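Local coordinates for probable dipeptidase (Pseudomonas aeruginosa, PDB 3B40), which is probably a metal-dependent dipeptidase of the peptidase M19 (membrane dipeptidase) family, at residues L18-L23 with R57-G62; G86-A91 with N139-G144; V211-T216 with A232-P237. The protein carries 11 engineered substitutions. One frame throughout, in Å; residues are numbered along the deposited sequence.

Contact 1: L18-L23 with R57-G62; sequences LHERIL and RGRLSG. With CD (cadmium ion), chain B.
Arg59 folds back against His19 and Glu20 and makes the largest single share of the contact. The carbonyl oxygen of His19 stands over the centre of one face of the guanidinium group, while Arg59 CB approaches that same His19 O to 3.6 Å. Bends at chi2 and chi3 (-60° and -55°) curl the arginine over this carbonyl instead of sending it outward. Arg59 NH2 then lies 3.8 Å from Glu20 CA. The extended Glu20 chain leads away from Arg59 and binds cadmium through both carboxylate oxygens, and the two charged groups stay apart.

Further along both segments, Ser61 OG comes to 3.4 Å from Leu23 CA, and the leucine CD2 branch packs near it.

Two waters supply the polar links. One donates to Ile22 O at 2.7 Å and to Arg59 O, and sits in the plane of the His19 ring at ND1. The other donates to Glu20 O and lies in the guanidinium plane, accepting from Arg59 NH1 at 3.1 Å.

Further out, His19 NE2 is hydrogen-bonded to Thr379 OG1 and its ring meets Trp396 edge-to-face, which fixes the imidazole. Arg21 NH2 forms a salt bridge with Glu20 OE1, though its hydrogen bond is weak, and also bonds to Glu17 O; Glu17 completes the protein side of that metal site. Arg59, with positive phi, is the C-prime residue of a Schellman motif ending helix 52-58. The loops that lead from helices 9-19 and 52-58 into the parallel strands 25-29 and 62-68 thus lie side by side, consistent with a TIM-barrel-like fold.

Contact 2: G86-A91 with N139-G144; sequences GFVDEA and NAYPLG. With CA (calcium ion), chain F.
Val88 and Ala91, on helix 87-108, receive the ring of Tyr141 and the pyrrolidine of Pro142. The apolar contacts come first. Val88 CG2 approaches the phenol obliquely, 3.7 Å from Tyr141 CZ. Ala91 CB reaches the ring edge near its plane, with Tyr141 CE2 at 3.6 Å. The same methyl also packs on Pro142 CG at 3.9 Å, so one methyl touches both rings. Val88 CG1, the other branch, points to the backbone, 3.8 Å from Pro142 O. Tyr141 reaches the helix because its CG is anti to the backbone N (chi1 175°), which carries Tyr141 OH to Phe87, 3.3 Å from Phe87 CB.

The polar bonds mostly shape the loop. The 3-10 turn 141-143 is closed by Leu143 N to Ala140 O, and Asn139 OD1 takes a weak bond from Tyr141 N, while Asn139 ND2 bonds to Gly69 O. Pro142 O receives a weak bond from Arg92 NE of the same helix, just past the segment.

Metal binding lies on the side of the helix turned from the loop: Asp89 holds calcium through both carboxylate oxygens, with His93 one turn on.

Tyr141 OH is also near Val88 N, but the angle is too poor for a bond. The loop after strand 131-138 therefore meets the helix mainly through shape and apolar surface, and the charged calcium site is kept apart from this interface.

Contact 3: V211-T216 with A232-P237; sequences VSQMST and ASHSAP
Ser212 reaches over to the corner at Ser233 and His234, and its hydroxyl is the hub of the contact. Ser212 OG accepts from His234 N at 2.9 Å and shares a further bond with Ser235 OG at 2.7 Å, in which either hydroxyl could donate. Ser233 N is also near but badly angled. Ser212 CB meanwhile rests against the imidazole, 3.4 Å from His234 ND1.

Both ring nitrogens of His234 are used. Gln213 NE2 donates to His234 NE2 over 3.1 Å with an almost straight N-H (172°); the bond lies in the plane of the amide but arrives 32° out of the ring plane. The bend at chi2 of Gln213 (-98°) brings the amide round to the ring. Its other end, Gln213 OE1, is bonded to Arg176 NH1. At the other nitrogen, His234 ND1 donates to Ser233 OG at 2.9 Å, and Ser233 OG is itself held by Asp210 OD2.

Backbone groups are also paired: Ser212 N to Asp210 OD1, and His234 O to Arg245 NH2. A type II turn from Val211 to Met214 presents Ser212 and Gln213 to the corner, while Val211 CG2 touches Ala232 CB on the apolar flank.

Every touching residue is buried, so these polar groups meet partners within the protein; held at both nitrogens, the imidazole probably has little freedom to rotate.

How the contacts relate
The three contacts follow one another along the chain without touching. Contact 3 is fully buried, its centre about 8 Å from the centre of the chain; contact 2 is partly buried, and contact 1 lies at the surface, across the centre from contact 2. Their chemistry tracks this placement: direct hydrogen bonds at the core, apolar side chains at intermediate depth, water bridges at the surface. Contacts 1 and 2 each carry a metal-binding acid. Contact 1 lies where helices lead into strands 25-29 and 62-68, contact 2 sets the loop after strand 131-138 against helix 87-108, and contact 3 sets the loop after strand 208-210 against the end of strand 230-235; these strands share one parallel sheet.

Contact 1: L18-L23 with R57-G62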
loop_
_atom_site.group_PDB
_atom_site.type_symbol
_atom_site.label_atom_id
_atom_site.label_comp_id
_atom_site.label_asym_id
_atom_site.label_seq_id
_atom_site.Cartn_x
_atom_site.Cartn_y
_atom_site.Cartn_z
ATOM N N LEU A 18 -20.196 -6.172 15.635
ATOM C CA LEU A 18 -19.170 -5.143 15.868
ATOM C C LEU A 18 -19.091 -4.162 14.675
ATOM O O LEU A 18 -19.015 -2.926 14.853
ATOM C CB LEU A 18 -17.812 -5.811 16.220
ATOM C CG LEU A 18 -16.595 -4.964 16.649
ATOM C CD1 LEU A 18 -16.800 -4.231 18.015
ATOM C CD2 LEU A 18 -15.319 -5.812 16.642
ATOM N N HIS A 19 -19.172 -4.704 13.465
ATOM C CA HIS A 19 -19.128 -3.866 12.267
ATOM C C HIS A 19 -20.399 -3.108 11.942
ATOM O O HIS A 19 -20.384 -2.280 11.021
ATOM C CB HIS A 19 -18.651 -4.649 11.055
ATOM C CG HIS A 19 -17.187 -4.939 11.083
ATOM N ND1 HIS A 19 -16.240 -4.012 10.698
ATOM C CD2 HIS A 19 -16.504 -6.041 11.463
ATOM C CE1 HIS A 19 -15.035 -4.541 10.825
ATOM N NE2 HIS A 19 -15.165 -5.771 11.289
ATOM N N GLU A 20 -21.484 -3.378 12.683
ATOM C CA GLU A 20 -22.660 -2.494 12.718
ATOM C C GLU A 20 -22.322 -1.179 13.411
ATOM O O GLU A 20 -23.040 -0.170 13.256
ATOM C CB GLU A 20 -23.788 -3.144 13.548
ATOM C CG GLU A 20 -24.566 -4.231 12.816
ATOM C CD GLU A 20 -25.604 -4.885 13.723
ATOM O OE1 GLU A 20 -25.920 -4.354 14.809
ATOM O OE2 GLU A 20 -26.108 -5.926 13.356
ATOM N N ARG A 21 -21.249 -1.208 14.205
ATOM C CA ARG A 21 -20.950 -0.118 15.118
ATOM C C ARG A 21 -19.605 0.574 14.855
ATOM O O ARG A 21 -19.493 1.755 15.105
ATOM C CB ARG A 21 -20.982 -0.610 16.566
ATOM C CG ARG A 21 -22.409 -0.861 17.075
ATOM C CD ARG A 21 -22.484 -1.740 18.325
ATOM N NE ARG A 21 -23.912 -1.939 18.610
ATOM C CZ ARG A 21 -24.670 -2.877 18.049
ATOM N NH1 ARG A 21 -25.971 -2.921 18.321
ATOM N NH2 ARG A 21 -24.126 -3.770 17.226
ATOM N N ILE A 22 -18.577 -0.173 14.457
ATOM C CA ILE A 22 -17.201 0.405 14.392
ATOM C C ILE A 22 -16.895 0.900 13.001
ATOM O O ILE A 22 -17.549 0.472 12.039
ATOM C CB ILE A 22 -16.076 -0.573 14.884
ATOM C CG1 ILE A 22 -15.869 -1.756 13.907
ATOM C CG2 ILE A 22 -16.351 -1.026 16.305
ATOM C CD1 ILE A 22 -14.544 -2.590 14.168
ATOM N N LEU A 23 -15.948 1.835 12.916
ATOM C CA LEU A 23 -15.396 2.311 11.656
ATOM C C LEU A 23 -14.318 1.351 11.219
ATOM O O LEU A 23 -13.573 0.817 12.058
ATOM C CB LEU A 23 -14.706 3.671 11.815
ATOM C CG LEU A 23 -15.467 4.849 12.383
ATOM C CD1 LEU A 23 -14.614 6.124 12.329
ATOM C CD2 LEU A 23 -16.775 5.021 11.608
ATOM N N ARG A 57 -21.801 -4.083 1.741
ATOM C CA ARG A 57 -21.959 -5.453 2.233
ATOM C C ARG A 57 -20.999 -5.754 3.383
ATOM O O ARG A 57 -21.391 -6.360 4.387
ATOM C CB ARG A 57 -21.656 -6.455 1.120
ATOM C CG ARG A 57 -22.834 -7.301 0.675
ATOM C CD ARG A 57 -22.346 -8.500 -0.138
ATOM N NE ARG A 57 -21.836 -8.127 -1.456
ATOM C CZ ARG A 57 -20.789 -8.712 -2.049
ATOM N NH1 ARG A 57 -20.123 -9.691 -1.450
ATOM N NH2 ARG A 57 -20.403 -8.324 -3.248
ATOM N N GLY A 58 -19.735 -5.375 3.210
ATOM C CA GLY A 58 -18.737 -5.626 4.224
ATOM C C GLY A 58 -18.830 -4.625 5.342
ATOM O O GLY A 58 -18.307 -4.878 6.414
ATOM N N ARG A 59 -19.474 -3.474 5.097
ATOM C CA ARG A 59 -19.477 -2.362 6.079
ATOM C C ARG A 59 -18.118 -1.652 6.194
ATOM O O ARG A 59 -17.787 -1.138 7.253
ATOM C CB ARG A 59 -19.929 -2.817 7.495
ATOM C CG ARG A 59 -21.267 -3.568 7.571
ATOM C CD ARG A 59 -22.433 -2.725 7.050
ATOM N NE ARG A 59 -22.561 -1.415 7.708
ATOM C CZ ARG A 59 -23.378 -1.142 8.733
ATOM N NH1 ARG A 59 -23.403 0.087 9.221
ATOM N NH2 ARG A 59 -24.197 -2.069 9.259
ATOM N N LEU A 60 -17.327 -1.646 5.115
ATOM C CA LEU A 60 -16.097 -0.840 5.061
ATOM C C LEU A 60 -16.488 0.613 5.040
ATOM O O LEU A 60 -17.226 1.016 4.143
ATOM C CB LEU A 60 -15.325 -1.151 3.771
ATOM C CG LEU A 60 -13.948 -0.464 3.672
ATOM C CD1 LEU A 60 -13.028 -0.799 4.843
ATOM C CD2 LEU A 60 -13.259 -0.772 2.339
ATOM N N SER A 61 -16.004 1.397 6.001
ATOM C CA SER A 61 -16.374 2.814 6.089
ATOM C C SER A 61 -15.635 3.671 5.064
ATOM O O SER A 61 -16.163 4.680 4.584
ATOM C CB SER A 61 -16.111 3.372 7.493
ATOM O OG SER A 61 -16.637 2.483 8.477
ATOM N N GLY A 62 -14.389 3.305 4.786
ATOM C CA GLY A 62 -13.614 4.119 3.853
ATOM C C GLY A 62 -12.257 3.521 3.566
ATOM O O GLY A 62 -11.927 2.452 4.078
HETATM CD CD CD B . -27.361 -6.122 15.522
HETATM O O HOH W 1 -17.047 -1.193 9.923
HETATM O O HOH W 2 -25.181 -0.042 11.704
#

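Contact 2: G86-A91 with N139-G144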
loop_
_atom_site.group_PDB
_atom_site.type_symbol
_atom_site.label_atom_id
_atom_site.label_comp_id
_atom_site.label_asym_id
_atom_site.label_seq_id
_atom_site.Cartn_x
_atom_site.Cartn_y
_atom_site.Cartn_z
ATOM N N GLY A 86 9.978 11.037 -21.653
ATOM C CA GLY A 86 8.554 11.333 -21.912
ATOM C C GLY A 86 7.613 10.537 -21.027
ATOM O O GLY A 86 6.410 10.829 -20.934
ATOM N N PHE A 87 8.177 9.529 -20.369
ATOM C CA PHE A 87 7.448 8.677 -19.426
ATOM C C PHE A 87 6.987 9.424 -18.176
ATOM O O PHE A 87 5.968 9.061 -17.581
ATOM C CB PHE A 87 8.326 7.489 -19.018
ATOM C CG PHE A 87 8.214 6.309 -19.936
ATOM C CD1 PHE A 87 7.899 5.058 -19.430
ATOM C CD2 PHE A 87 8.394 6.455 -21.306
ATOM C CE1 PHE A 87 7.788 3.959 -20.271
ATOM C CE2 PHE A 87 8.291 5.366 -22.159
ATOM C CZ PHE A 87 7.981 4.113 -21.644
ATOM N N VAL A 88 7.733 10.457 -17.773
ATOM C CA VAL A 88 7.335 11.278 -16.620
ATOM C C VAL A 88 5.990 11.946 -16.878
ATOM O O VAL A 88 5.131 11.972 -15.996
ATOM C CB VAL A 88 8.401 12.341 -16.219
ATOM C CG1 VAL A 88 7.997 13.047 -14.915
ATOM C CG2 VAL A 88 9.781 11.693 -16.050
ATOM N N ASP A 89 5.799 12.476 -18.084
ATOM C CA ASP A 89 4.544 13.142 -18.408
ATOM C C ASP A 89 3.390 12.144 -18.471
ATOM O O ASP A 89 2.265 12.459 -18.090
ATOM C CB ASP A 89 4.636 13.932 -19.711
ATOM C CG ASP A 89 3.405 14.788 -19.943
ATOM O OD1 ASP A 89 3.156 15.725 -19.127
ATOM O OD2 ASP A 89 2.671 14.505 -20.924
ATOM N N GLU A 90 3.673 10.940 -18.943
ATOM C CA GLU A 90 2.664 9.876 -18.946
ATOM C C GLU A 90 2.217 9.528 -17.529
ATOM O O GLU A 90 1.029 9.367 -17.266
ATOM C CB GLU A 90 3.195 8.621 -19.626
ATOM C CG GLU A 90 2.082 7.646 -19.993
ATOM C CD GLU A 90 1.138 8.227 -21.049
ATOM O OE1 GLU A 90 1.645 8.884 -21.990
ATOM O OE2 GLU A 90 -0.101 8.046 -20.928
ATOM N N ALA A 91 3.190 9.408 -16.626
ATOM C CA ALA A 91 2.937 9.127 -15.223
ATOM C C ALA A 91 2.057 10.231 -14.623
ATOM O O ALA A 91 1.186 9.945 -13.805
ATOM C CB ALA A 91 4.268 8.963 -14.455
ATOM N N ASN A 139 4.330 7.695 -4.798
ATOM C CA ASN A 139 5.414 7.771 -5.805
ATOM C C ASN A 139 5.774 9.209 -6.219
ATOM O O ASN A 139 4.959 9.918 -6.835
ATOM C CB ASN A 139 5.077 6.957 -7.042
ATOM C CG ASN A 139 6.302 6.614 -7.880
ATOM O OD1 ASN A 139 7.450 6.787 -7.451
ATOM N ND2 ASN A 139 6.054 6.069 -9.057
ATOM N N ALA A 140 6.990 9.642 -5.889
ATOM C CA ALA A 140 7.446 10.992 -6.271
ATOM C C ALA A 140 7.854 11.109 -7.751
ATOM O O ALA A 140 8.048 12.218 -8.248
ATOM C CB ALA A 140 8.604 11.423 -5.376
ATOM N N TYR A 141 7.999 9.970 -8.441
ATOM C CA TYR A 141 8.392 9.955 -9.857
ATOM C C TYR A 141 7.635 10.966 -10.762
ATOM O O TYR A 141 8.270 11.748 -11.464
ATOM C CB TYR A 141 8.345 8.530 -10.421
ATOM C CG TYR A 141 8.618 8.460 -11.912
ATOM C CD1 TYR A 141 9.939 8.483 -12.402
ATOM C CD2 TYR A 141 7.563 8.372 -12.842
ATOM C CE1 TYR A 141 10.204 8.425 -13.770
ATOM C CE2 TYR A 141 7.830 8.323 -14.226
ATOM C CZ TYR A 141 9.146 8.345 -14.669
ATOM O OH TYR A 141 9.414 8.287 -16.017
ATOM N N PRO A 142 6.284 10.985 -10.741
ATOM C CA PRO A 142 5.617 11.959 -11.624
ATOM C C PRO A 142 5.917 13.444 -11.348
ATOM O O PRO A 142 5.667 14.292 -12.220
ATOM C CB PRO A 142 4.140 11.708 -11.364
ATOM C CG PRO A 142 4.059 10.335 -10.762
ATOM C CD PRO A 142 5.313 10.161 -9.994
ATOM N N LEU A 143 6.451 13.767 -10.166
ATOM C CA LEU A 143 6.548 15.165 -9.743
ATOM C C LEU A 143 7.812 15.893 -10.224
ATOM O O LEU A 143 7.888 17.114 -10.091
ATOM C CB LEU A 143 6.420 15.310 -8.216
ATOM C CG LEU A 143 5.320 14.613 -7.401
ATOM C CD1 LEU A 143 5.412 15.052 -5.931
ATOM C CD2 LEU A 143 3.951 14.928 -7.996
ATOM N N GLY A 144 8.805 15.173 -10.744
ATOM C CA GLY A 144 10.036 15.834 -11.213
ATOM C C GLY A 144 10.759 16.500 -10.051
ATOM O O GLY A 144 10.742 15.968 -8.940
HETATM CA CA CA F . 0.985 16.448 -20.396
#

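Contact 3: V211-T216 with A232-P237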
loop_
_atom_site.group_PDB
_atom_site.type_symbol
_atom_site.label_atom_id
_atom_site.label_comp_id
_atom_site.label_asym_id
_atom_site.label_seq_id
_atom_site.Cartn_x
_atom_site.Cartn_y
_atom_site.Cartn_z
ATOM N N VAL A 211 5.906 5.670 4.509
ATOM C CA VAL A 211 7.190 5.079 4.249
ATOM C C VAL A 211 7.143 3.686 3.598
ATOM O O VAL A 211 8.189 3.137 3.302
ATOM C CB VAL A 211 8.102 5.049 5.526
ATOM C CG1 VAL A 211 8.249 6.470 6.097
ATOM C CG2 VAL A 211 7.531 4.093 6.556
ATOM N N SER A 212 5.957 3.128 3.360
ATOM C CA SER A 212 5.881 1.826 2.670
ATOM C C SER A 212 6.505 1.993 1.279
ATOM O O SER A 212 6.237 3.000 0.639
ATOM C CB SER A 212 4.431 1.337 2.550
ATOM O OG SER A 212 3.966 0.842 3.799
ATOM N N GLN A 213 7.351 1.031 0.864
ATOM C CA GLN A 213 8.012 0.976 -0.466
ATOM C C GLN A 213 9.411 1.643 -0.512
ATOM O O GLN A 213 10.209 1.376 -1.413
ATOM C CB GLN A 213 7.123 1.532 -1.594
ATOM C CG GLN A 213 5.669 0.926 -1.754
ATOM C CD GLN A 213 5.516 -0.143 -2.810
ATOM O OE1 GLN A 213 6.476 -0.503 -3.497
ATOM N NE2 GLN A 213 4.264 -0.671 -2.966
ATOM N N MET A 214 9.675 2.537 0.441
ATOM C CA MET A 214 10.924 3.285 0.544
ATOM C C MET A 214 12.054 2.371 1.036
ATOM O O MET A 214 11.820 1.496 1.853
ATOM C CB MET A 214 10.737 4.431 1.564
ATOM C CG MET A 214 9.823 5.591 1.048
ATOM S SD MET A 214 9.590 7.016 2.171
ATOM C CE MET A 214 11.105 7.923 1.976
ATOM N N SER A 215 13.284 2.597 0.568
ATOM C CA SER A 215 14.462 1.891 1.075
ATOM C C SER A 215 14.621 2.123 2.597
ATOM O O SER A 215 14.022 3.067 3.179
ATOM C CB SER A 215 15.721 2.351 0.318
ATOM O OG SER A 215 16.188 3.562 0.858
ATOM N N THR A 216 15.399 1.268 3.243
ATOM C CA THR A 216 15.663 1.393 4.681
ATOM C C THR A 216 16.343 2.689 5.071
ATOM O O THR A 216 15.936 3.329 6.044
ATOM C CB THR A 216 16.454 0.193 5.217
ATOM O OG1 THR A 216 15.604 -0.963 5.105
ATOM C CG2 THR A 216 16.831 0.396 6.721
ATOM N N ALA A 232 3.367 3.516 7.714
ATOM C CA ALA A 232 3.620 2.606 6.630
ATOM C C ALA A 232 2.226 2.108 6.186
ATOM O O ALA A 232 1.627 1.289 6.884
ATOM C CB ALA A 232 4.495 1.436 7.109
ATOM N N SER A 233 1.743 2.598 5.042
ATOM C CA SER A 233 0.354 2.396 4.635
ATOM C C SER A 233 0.065 0.946 4.160
ATOM O O SER A 233 -1.085 0.510 4.167
ATOM C CB SER A 233 -0.019 3.409 3.547
ATOM O OG SER A 233 0.665 3.077 2.342
ATOM N N HIS A 234 1.114 0.207 3.767
ATOM C CA HIS A 234 0.977 -1.203 3.394
ATOM C C HIS A 234 2.324 -1.887 3.486
ATOM O O HIS A 234 3.095 -1.879 2.493
ATOM C CB HIS A 234 0.362 -1.376 1.981
ATOM C CG HIS A 234 1.076 -0.634 0.875
ATOM N ND1 HIS A 234 1.466 0.682 0.981
ATOM C CD2 HIS A 234 1.402 -1.012 -0.388
ATOM C CE1 HIS A 234 2.017 1.080 -0.157
ATOM N NE2 HIS A 234 1.978 0.075 -1.010
ATOM N N SER A 235 2.615 -2.443 4.665
ATOM C CA SER A 235 3.884 -3.165 4.923
ATOM C C SER A 235 3.640 -4.409 5.798
ATOM O O SER A 235 2.651 -4.448 6.519
ATOM C CB SER A 235 4.890 -2.229 5.613
ATOM O OG SER A 235 5.436 -1.277 4.698
ATOM N N ALA A 236 4.517 -5.420 5.724
ATOM C CA ALA A 236 4.467 -6.606 6.614
ATOM C C ALA A 236 5.869 -6.801 7.258
ATOM O O ALA A 236 6.844 -6.174 6.780
ATOM C CB ALA A 236 4.039 -7.864 5.821
ATOM N N PRO A 237 5.973 -7.605 8.358
ATOM C CA PRO A 237 7.287 -7.858 9.007
ATOM C C PRO A 237 8.251 -8.796 8.291
ATOM O O PRO A 237 7.844 -9.861 7.758
ATOM C CB PRO A 237 6.916 -8.487 10.386
ATOM C CG PRO A 237 5.385 -8.277 10.535
ATOM C CD PRO A 237 4.861 -8.219 9.115
#